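Long-range contacts in bacteriohemerythrin (Methylococcus capsulatus, PDB 4XPX), which binds oxygen reversibly at a two-iron site and may store it or deliver it to oxygen-requiring enzymes: residues Val28-Ala36 against Val101-Val109; Val55-Met65 against His76-Val84. All coordinates share one frame; numbering follows the deposited sequence.

Contact 1. Residues Val28-Ala36 against Val101-Val109; sequences VNKLHDTAA and VNQDTTRFV
The imidazole of His-32 carries the carboxamide of Gln-103 over one face, the two planes only 10° apart and stacked, with Gln-103 CD 3.1 Å from His-32 CE1. At the edge of the same ring, in its plane, sits the hydroxyl of Thr-106: ND1 of His-32 and OG1 of Thr-106 are 2.8 Å apart in a nearly straight hydrogen bond. Arg-107 NH1 also lies near that edge; the backbone O of Gln-103 lies over one face of the guanidinium, and Asp-104 OD1 meets its edge near the plane in a salt bridge to NH2. Besides stacking, the Gln-103 amide donates NE2-H to the backbone O of His-32 (2.8 Å), reaching the oxygen from above the carbonyl plane. These residues join helix 15-34 to helix 103-121, two antiparallel members of the hemerythrin four-helix bundle, whose segment axes approach to 8.8 Å at 160°. With OG1 of Thr-106 between its backbone N and carbonyl carbon (chi1 46°), CG2 faces Leu-31, 3.6 Å from its CG. Val-28 CG2 meets Val-109 CG1, with Leu-50 of helix 40-67 also against Val-28. At the start of helix 103-121, Asn-102 and Thr-105 form a capping box; Ala-35 CB rests 3.7 Å from Asn-102 C, and a water links Ala-35 O to Gln-103 N.

Contact 2. Residues Val55-Met65 against His76-Val84; sequences VMHFKSEETEM and HKAEHDKLV. With FE2 (Fe (II) ion), chain B; FE2 (Fe (II) ion), chain C.
His-80 is the knob of this contact, its side chain set among Phe-58, Glu-61, Glu-62 and Met-65. The Phe-58 ring lies over one imidazole face in an offset stack, centroids 3.9 Å apart and planes at 5°. Leu-83 CD2 and Val-84 CG2 meet the phenyl edge, the latter 3.6 Å from Phe-58 CD1. Both ring nitrogens are engaged: NE2 of His-80 binds an iron at 2.2 Å, and ND1 donates to Glu-62 OE2 (2.7 Å), on the carboxylate's anti lone pair and in the ring plane. Together with the iron bond, it holds the ring's rotation; the carboxylate probably also makes the imidazole a stronger donor to the metal. The two helices, antiparallel neighbours in the hemerythrin four-helix bundle, supply four protein ligands of its di-iron centre. Glu-61, Asp-121 and one water bridge the irons, Glu-61 OE1 on the one held by His-76, His-80 and His-116, OE2 on the one held by His-57 and His-21; Tyr-124 OH hydrogen-bonds to Glu-61 OE2. Met-65, bent at chi3 (-76°), lays its CE methyl over the His-76 face, 3.6 Å from the ring centroid. A water joins Glu-62 OE2 to Asp-81 OD1, and Lys-77 NZ pairs with Asp-81 OD2.

Overall arrangement
Contact 1 and contact 2 lie on opposite sides of the chain's centre, about 22 Å apart between their centres, and together draw on all four long helices: 15-34 with 103-121, and 40-67 with 73-95. Contact 2 is nested along the chain inside the loop closed by contact 1. Both are partly buried, but contact 2 lies nearer the middle, where three histidines and one glutamate bind iron. Contact 1, toward one end of the bundle, relies instead on an amide stack, hydrogen bonds, a helix cap, waters and small apolar contacts. The two meet where Phe-108 CE2 packs 3.8 Å from Leu-83 CD1.

Contact 1. Residues Val28-Ala36 against Val101-Val109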
loop_
_atom_site.group_PDB
_atom_site.type_symbol
_atom_site.label_atom_id
_atom_site.label_comp_id
_atom_site.label_asym_id
_atom_site.label_seq_id
_atom_site.Cartn_x
_atom_site.Cartn_y
_atom_site.Cartn_z
ATOM N N VAL A 28 3.710 -5.148 5.312
ATOM C CA VAL A 28 4.256 -3.998 6.062
ATOM C C VAL A 28 4.728 -4.473 7.421
ATOM O O VAL A 28 5.816 -4.056 7.893
ATOM C CB VAL A 28 3.239 -2.887 6.187
ATOM C CG1 VAL A 28 3.708 -1.809 7.142
ATOM C CG2 VAL A 28 2.916 -2.255 4.828
ATOM N N ASN A 29 3.938 -5.280 8.096
ATOM C CA ASN A 29 4.328 -5.720 9.436
ATOM C C ASN A 29 5.613 -6.484 9.411
ATOM O O ASN A 29 6.464 -6.308 10.324
ATOM C CB ASN A 29 3.197 -6.585 10.029
ATOM C CG ASN A 29 2.028 -5.731 10.482
ATOM O OD1 ASN A 29 2.144 -4.520 10.596
ATOM N ND2 ASN A 29 0.878 -6.349 10.746
ATOM N N LYS A 30 5.808 -7.349 8.417
ATOM C CA LYS A 30 7.060 -8.069 8.285
ATOM C C LYS A 30 8.186 -7.111 8.047
ATOM O O LYS A 30 9.284 -7.256 8.699
ATOM C CB LYS A 30 6.998 -9.107 7.200
ATOM C CG LYS A 30 6.174 -10.293 7.489
ATOM C CD LYS A 30 6.109 -11.221 6.314
ATOM C CE LYS A 30 5.267 -12.509 6.510
ATOM N NZ LYS A 30 5.508 -13.092 7.842
ATOM N N LEU A 31 8.030 -6.172 7.160
ATOM C CA LEU A 31 9.095 -5.216 6.898
ATOM C C LEU A 31 9.400 -4.403 8.130
ATOM O O LEU A 31 10.617 -4.135 8.424
ATOM C CB LEU A 31 8.685 -4.271 5.755
ATOM C CG LEU A 31 9.780 -3.263 5.324
ATOM C CD1 LEU A 31 11.078 -3.885 4.913
ATOM C CD2 LEU A 31 9.225 -2.376 4.204
ATOM N N HIS A 32 8.454 -4.084 8.890
ATOM C CA HIS A 32 8.600 -3.202 10.069
ATOM C C HIS A 32 9.499 -3.805 11.102
ATOM O O HIS A 32 10.350 -3.114 11.689
ATOM C CB HIS A 32 7.230 -2.898 10.680
ATOM C CG HIS A 32 7.283 -1.970 11.853
ATOM N ND1 HIS A 32 7.749 -0.676 11.759
ATOM C CD2 HIS A 32 6.930 -2.148 13.147
ATOM C CE1 HIS A 32 7.681 -0.098 12.945
ATOM N NE2 HIS A 32 7.186 -0.969 13.806
ATOM N N ASP A 33 9.243 -5.186 11.273
ATOM C CA ASP A 33 10.062 -5.982 12.188
ATOM C C ASP A 33 11.464 -6.085 11.693
ATOM O O ASP A 33 12.461 -5.880 12.459
ATOM C CB ASP A 33 9.377 -7.328 12.405
ATOM C CG ASP A 33 8.146 -7.251 13.269
ATOM O OD1 ASP A 33 7.854 -6.253 13.964
ATOM O OD2 ASP A 33 7.468 -8.293 13.215
ATOM N N THR A 34 11.658 -6.376 10.471
ATOM C CA THR A 34 12.997 -6.507 9.902
ATOM C C THR A 34 13.731 -5.195 9.901
ATOM O O THR A 34 15.031 -5.143 10.022
ATOM C CB THR A 34 12.844 -7.168 8.542
ATOM O OG1 THR A 34 12.070 -8.395 8.649
ATOM C CG2 THR A 34 14.196 -7.445 7.941
ATOM N N ALA A 35 13.030 -4.081 9.768
ATOM C CA ALA A 35 13.617 -2.758 9.722
ATOM C C ALA A 35 14.204 -2.326 11.073
ATOM O O ALA A 35 14.907 -1.278 11.093
ATOM C CB ALA A 35 12.624 -1.743 9.202
ATOM N N ALA A 36 13.928 -3.012 12.145
ATOM C CA ALA A 36 14.573 -2.799 13.444
ATOM C C ALA A 36 15.878 -3.530 13.575
ATOM O O ALA A 36 16.534 -3.456 14.648
ATOM C CB ALA A 36 13.649 -3.133 14.535
ATOM N N VAL A 101 16.408 1.853 4.940
ATOM C CA VAL A 101 15.027 1.619 5.303
ATOM C C VAL A 101 15.003 1.348 6.796
ATOM O O VAL A 101 15.772 0.504 7.283
ATOM C CB VAL A 101 14.478 0.483 4.450
ATOM C CG1 VAL A 101 13.206 -0.045 5.027
ATOM C CG2 VAL A 101 14.307 1.060 2.984
ATOM N N ASN A 102 14.111 2.031 7.516
ATOM C CA ASN A 102 14.014 1.885 8.967
ATOM C C ASN A 102 12.549 1.978 9.340
ATOM O O ASN A 102 11.666 1.986 8.458
ATOM C CB ASN A 102 14.925 2.862 9.630
ATOM C CG ASN A 102 14.581 4.262 9.270
ATOM O OD1 ASN A 102 13.405 4.626 9.089
ATOM N ND2 ASN A 102 15.602 5.130 9.133
ATOM N N GLN A 103 12.252 1.985 10.622
ATOM C CA GLN A 103 10.873 1.967 11.056
ATOM C C GLN A 103 10.154 3.314 10.746
ATOM O O GLN A 103 8.904 3.367 10.836
ATOM C CB GLN A 103 10.689 1.577 12.496
ATOM C CG GLN A 103 11.014 0.110 12.699
ATOM C CD GLN A 103 10.597 -0.445 14.045
ATOM O OE1 GLN A 103 10.462 0.317 15.039
ATOM N NE2 GLN A 103 10.385 -1.739 14.103
ATOM N N ASP A 104 10.901 4.400 10.413
ATOM C CA ASP A 104 10.168 5.549 9.881
ATOM C C ASP A 104 9.668 5.292 8.488
ATOM O O ASP A 104 8.610 5.846 8.100
ATOM C CB ASP A 104 11.061 6.785 9.840
ATOM C CG ASP A 104 11.354 7.349 11.175
ATOM O OD1 ASP A 104 11.150 6.756 12.204
ATOM O OD2 ASP A 104 11.748 8.554 11.155
ATOM N N THR A 105 10.343 4.438 7.716
ATOM C CA THR A 105 9.862 4.118 6.403
ATOM C C THR A 105 8.534 3.381 6.493
ATOM O O THR A 105 7.544 3.691 5.789
ATOM C CB THR A 105 10.870 3.181 5.663
ATOM O OG1 THR A 105 12.214 3.648 5.874
ATOM C CG2 THR A 105 10.465 3.060 4.207
ATOM N N THR A 106 8.485 2.348 7.367
ATOM C CA THR A 106 7.236 1.580 7.535
ATOM C C THR A 106 6.172 2.384 8.203
ATOM O O THR A 106 4.986 2.240 7.801
ATOM C CB THR A 106 7.544 0.281 8.248
ATOM O OG1 THR A 106 8.378 0.539 9.343
ATOM C CG2 THR A 106 8.194 -0.710 7.309
ATOM N N ARG A 107 6.490 3.274 9.156
ATOM C CA ARG A 107 5.425 4.152 9.673
ATOM C C ARG A 107 4.907 5.094 8.628
ATOM O O ARG A 107 3.688 5.421 8.663
ATOM C CB ARG A 107 5.879 4.900 10.909
ATOM C CG ARG A 107 5.877 4.098 12.177
ATOM C CD ARG A 107 6.146 4.944 13.395
ATOM N NE ARG A 107 7.533 5.371 13.426
ATOM C CZ ARG A 107 8.482 4.636 14.135
ATOM N NH1 ARG A 107 8.192 3.649 14.809
ATOM N NH2 ARG A 107 9.738 5.032 14.055
ATOM N N PHE A 108 5.699 5.541 7.668
ATOM C CA PHE A 108 5.181 6.379 6.591
ATOM C C PHE A 108 4.189 5.586 5.769
ATOM O O PHE A 108 3.094 6.081 5.428
ATOM C CB PHE A 108 6.317 6.936 5.728
ATOM C CG PHE A 108 5.778 7.522 4.447
ATOM C CD1 PHE A 108 5.075 8.750 4.483
ATOM C CD2 PHE A 108 5.804 6.811 3.277
ATOM C CE1 PHE A 108 4.443 9.205 3.288
ATOM C CE2 PHE A 108 5.227 7.309 2.120
ATOM C CZ PHE A 108 4.534 8.501 2.154
ATOM N N VAL A 109 4.553 4.366 5.351
ATOM C CA VAL A 109 3.646 3.546 4.576
ATOM C C VAL A 109 2.346 3.314 5.372
ATOM O O VAL A 109 1.248 3.425 4.800
ATOM C CB VAL A 109 4.324 2.236 4.116
ATOM C CG1 VAL A 109 3.322 1.343 3.409
ATOM C CG2 VAL A 109 5.477 2.535 3.207
HETATM O O HOH W 1 14.389 1.077 12.429
HETATM O O HOH W 2 17.314 -0.242 9.908
#

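Contact 2. Residues Val55-Met65 against His76-Val84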
loop_
_atom_site.group_PDB
_atom_site.type_symbol
_atom_site.label_atom_id
_atom_site.label_comp_id
_atom_site.label_asym_id
_atom_site.label_seq_id
_atom_site.Cartn_x
_atom_site.Cartn_y
_atom_site.Cartn_z
ATOM N N VAL A 55 1.892 -2.147 -5.897
ATOM C CA VAL A 55 1.645 -1.718 -7.283
ATOM C C VAL A 55 0.598 -2.594 -7.920
ATOM O O VAL A 55 -0.282 -2.057 -8.658
ATOM C CB VAL A 55 2.964 -1.671 -8.030
ATOM C CG1 VAL A 55 2.750 -1.596 -9.566
ATOM C CG2 VAL A 55 3.875 -0.623 -7.557
ATOM N N MET A 56 0.634 -3.876 -7.690
ATOM C CA MET A 56 -0.362 -4.760 -8.237
ATOM C C MET A 56 -1.738 -4.469 -7.674
ATOM O O MET A 56 -2.761 -4.448 -8.430
ATOM C CB MET A 56 0.051 -6.204 -7.959
ATOM C CG MET A 56 -0.855 -7.228 -8.560
ATOM S SD MET A 56 -2.327 -7.489 -7.562
ATOM C CE MET A 56 -1.688 -8.053 -6.010
ATOM N N HIS A 57 -1.835 -4.180 -6.375
ATOM C CA HIS A 57 -3.079 -3.808 -5.750
ATOM C C HIS A 57 -3.646 -2.540 -6.420
ATOM O O HIS A 57 -4.875 -2.449 -6.715
ATOM C CB HIS A 57 -2.843 -3.580 -4.267
ATOM C CG HIS A 57 -4.009 -2.897 -3.591
ATOM N ND1 HIS A 57 -5.285 -3.410 -3.579
ATOM C CD2 HIS A 57 -4.096 -1.694 -2.967
ATOM C CE1 HIS A 57 -6.090 -2.532 -2.956
ATOM N NE2 HIS A 57 -5.396 -1.477 -2.581
ATOM N N PHE A 58 -2.814 -1.541 -6.599
ATOM C CA PHE A 58 -3.274 -0.305 -7.236
ATOM C C PHE A 58 -3.808 -0.600 -8.606
ATOM O O PHE A 58 -4.863 -0.030 -9.012
ATOM C CB PHE A 58 -2.143 0.717 -7.303
ATOM C CG PHE A 58 -1.728 1.286 -5.936
ATOM C CD1 PHE A 58 -0.566 2.054 -5.904
ATOM C CD2 PHE A 58 -2.472 1.128 -4.798
ATOM C CE1 PHE A 58 -0.156 2.652 -4.722
ATOM C CE2 PHE A 58 -2.010 1.739 -3.646
ATOM C CZ PHE A 58 -0.908 2.506 -3.596
ATOM N N LYS A 59 -3.140 -1.413 -9.384
ATOM C CA LYS A 59 -3.608 -1.783 -10.730
ATOM C C LYS A 59 -4.936 -2.470 -10.628
ATOM O O LYS A 59 -5.809 -2.277 -11.519
ATOM C CB LYS A 59 -2.561 -2.614 -11.428
ATOM C CG LYS A 59 -1.361 -1.891 -11.874
ATOM C CD LYS A 59 -0.398 -2.917 -12.514
ATOM C CE LYS A 59 0.889 -2.272 -12.946
ATOM N NZ LYS A 59 1.638 -3.507 -13.402
ATOM N N SER A 60 -5.118 -3.321 -9.645
ATOM C CA SER A 60 -6.376 -4.020 -9.500
ATOM C C SER A 60 -7.518 -3.075 -9.227
ATOM O O SER A 60 -8.610 -3.159 -9.875
ATOM C CB SER A 60 -6.287 -5.018 -8.359
ATOM O OG SER A 60 -5.279 -6.019 -8.509
ATOM N N GLU A 61 -7.333 -2.153 -8.287
ATOM C CA GLU A 61 -8.357 -1.163 -7.999
ATOM C C GLU A 61 -8.594 -0.299 -9.258
ATOM O O GLU A 61 -9.787 0.015 -9.578
ATOM C CB GLU A 61 -7.932 -0.199 -6.883
ATOM C CG GLU A 61 -7.959 -0.815 -5.490
ATOM C CD GLU A 61 -7.695 0.234 -4.417
ATOM O OE1 GLU A 61 -7.356 1.351 -4.760
ATOM O OE2 GLU A 61 -7.871 -0.148 -3.207
ATOM N N GLU A 62 -7.564 0.126 -9.921
ATOM C CA GLU A 62 -7.729 1.049 -11.067
ATOM C C GLU A 62 -8.465 0.377 -12.177
ATOM O O GLU A 62 -9.330 1.034 -12.831
ATOM C CB GLU A 62 -6.363 1.538 -11.533
ATOM C CG GLU A 62 -5.748 2.502 -10.546
ATOM C CD GLU A 62 -4.257 2.705 -10.713
ATOM O OE1 GLU A 62 -3.723 2.477 -11.868
ATOM O OE2 GLU A 62 -3.557 3.163 -9.766
ATOM N N THR A 63 -8.183 -0.866 -12.484
ATOM C CA THR A 63 -8.881 -1.557 -13.558
ATOM C C THR A 63 -10.331 -1.629 -13.239
ATOM O O THR A 63 -11.207 -1.360 -14.160
ATOM C CB THR A 63 -8.294 -2.967 -13.769
ATOM O OG1 THR A 63 -6.909 -2.880 -14.138
ATOM C CG2 THR A 63 -9.053 -3.732 -14.820
ATOM N N GLU A 64 -10.711 -1.963 -12.037
ATOM C CA GLU A 64 -12.106 -2.056 -11.682
ATOM C C GLU A 64 -12.778 -0.709 -11.686
ATOM O O GLU A 64 -13.916 -0.579 -12.219
ATOM C CB GLU A 64 -12.228 -2.747 -10.339
ATOM C CG GLU A 64 -11.889 -4.207 -10.279
ATOM C CD GLU A 64 -12.532 -5.061 -11.323
ATOM O OE1 GLU A 64 -13.747 -4.992 -11.300
ATOM O OE2 GLU A 64 -11.859 -5.717 -12.189
ATOM N N MET A 65 -12.178 0.286 -11.103
ATOM C CA MET A 65 -12.741 1.613 -11.130
ATOM C C MET A 65 -12.970 2.108 -12.552
ATOM O O MET A 65 -14.066 2.673 -12.863
ATOM C CB MET A 65 -11.840 2.623 -10.409
ATOM C CG MET A 65 -11.892 2.508 -8.889
ATOM S SD MET A 65 -10.946 3.836 -8.052
ATOM C CE MET A 65 -9.216 3.288 -8.300
ATOM N N HIS A 76 -8.286 9.299 -7.817
ATOM C CA HIS A 76 -7.806 8.178 -7.015
ATOM C C HIS A 76 -6.537 7.630 -7.586
ATOM O O HIS A 76 -5.523 7.405 -6.847
ATOM C CB HIS A 76 -8.914 7.149 -6.956
ATOM C CG HIS A 76 -8.687 6.048 -5.997
ATOM N ND1 HIS A 76 -9.751 5.519 -5.308
ATOM C CD2 HIS A 76 -7.588 5.324 -5.627
ATOM C CE1 HIS A 76 -9.242 4.529 -4.534
ATOM N NE2 HIS A 76 -7.960 4.361 -4.714
ATOM N N LYS A 77 -6.471 7.416 -8.898
ATOM C CA LYS A 77 -5.230 6.967 -9.531
ATOM C C LYS A 77 -4.113 7.920 -9.273
ATOM O O LYS A 77 -2.947 7.491 -9.102
ATOM C CB LYS A 77 -5.445 6.760 -11.012
ATOM C CG LYS A 77 -4.199 6.273 -11.728
ATOM C CD LYS A 77 -4.456 5.884 -13.142
ATOM C CE LYS A 77 -3.259 5.236 -13.826
ATOM N NZ LYS A 77 -2.143 6.138 -13.911
ATOM N N ALA A 78 -4.377 9.225 -9.292
ATOM C CA ALA A 78 -3.300 10.203 -9.001
ATOM C C ALA A 78 -2.715 10.006 -7.642
ATOM O O ALA A 78 -1.491 10.154 -7.448
ATOM C CB ALA A 78 -3.812 11.603 -9.233
ATOM N N GLU A 79 -3.536 9.693 -6.636
ATOM C CA GLU A 79 -3.010 9.394 -5.298
ATOM C C GLU A 79 -2.100 8.189 -5.320
ATOM O O GLU A 79 -1.002 8.179 -4.746
ATOM C CB GLU A 79 -4.104 9.206 -4.269
ATOM C CG GLU A 79 -5.093 10.355 -4.134
ATOM C CD GLU A 79 -4.555 11.720 -3.809
ATOM O OE1 GLU A 79 -3.407 11.825 -3.325
ATOM O OE2 GLU A 79 -5.291 12.778 -4.083
ATOM N N HIS A 80 -2.545 7.136 -5.975
ATOM C CA HIS A 80 -1.700 5.912 -6.140
ATOM C C HIS A 80 -0.393 6.265 -6.789
ATOM O O HIS A 80 0.700 5.834 -6.318
ATOM C CB HIS A 80 -2.382 4.885 -7.012
ATOM C CG HIS A 80 -3.585 4.254 -6.409
ATOM N ND1 HIS A 80 -4.367 3.400 -7.151
ATOM C CD2 HIS A 80 -4.135 4.234 -5.169
ATOM C CE1 HIS A 80 -5.334 2.927 -6.361
ATOM N NE2 HIS A 80 -5.194 3.404 -5.126
ATOM N N ASP A 81 -0.437 7.028 -7.899
ATOM C CA ASP A 81 0.777 7.263 -8.692
ATOM C C ASP A 81 1.767 8.090 -7.890
ATOM O O ASP A 81 3.013 7.808 -8.030
ATOM C CB ASP A 81 0.416 7.900 -9.990
ATOM C CG ASP A 81 -0.282 6.926 -10.985
ATOM O OD1 ASP A 81 -0.204 5.719 -10.860
ATOM O OD2 ASP A 81 -0.855 7.412 -11.953
ATOM N N LYS A 82 1.335 8.973 -7.036
ATOM C CA LYS A 82 2.331 9.718 -6.234
ATOM C C LYS A 82 3.006 8.745 -5.249
ATOM O O LYS A 82 4.236 8.864 -5.069
ATOM C CB LYS A 82 1.652 10.859 -5.491
ATOM C CG LYS A 82 1.339 12.107 -6.274
ATOM C CD LYS A 82 2.548 12.822 -6.715
ATOM C CE LYS A 82 2.081 14.167 -7.472
ATOM N NZ LYS A 82 3.380 14.802 -7.936
ATOM N N LEU A 83 2.276 7.817 -4.639
ATOM C CA LEU A 83 2.905 6.852 -3.764
ATOM C C LEU A 83 3.862 5.969 -4.510
ATOM O O LEU A 83 4.999 5.681 -3.990
ATOM C CB LEU A 83 1.899 6.053 -2.976
ATOM C CG LEU A 83 2.580 5.126 -1.960
ATOM C CD1 LEU A 83 3.269 5.838 -0.823
ATOM C CD2 LEU A 83 1.685 4.084 -1.423
ATOM N N VAL A 84 3.477 5.480 -5.630
ATOM C CA VAL A 84 4.397 4.620 -6.425
ATOM C C VAL A 84 5.675 5.411 -6.703
ATOM O O VAL A 84 6.781 4.819 -6.597
ATOM C CB VAL A 84 3.723 4.122 -7.727
ATOM C CG1 VAL A 84 4.751 3.324 -8.505
ATOM C CG2 VAL A 84 2.531 3.259 -7.405
HETATM FE FE FE2 B . -6.673 3.018 -3.561
HETATM FE FE FE2 C . -6.361 0.182 -1.609
HETATM O O HOH W 3 -0.827 3.293 -9.570
HETATM O O HOH W 4 -5.271 1.607 -2.455
HETATM O O HOH W 5 -4.363 0.697 -0.171
#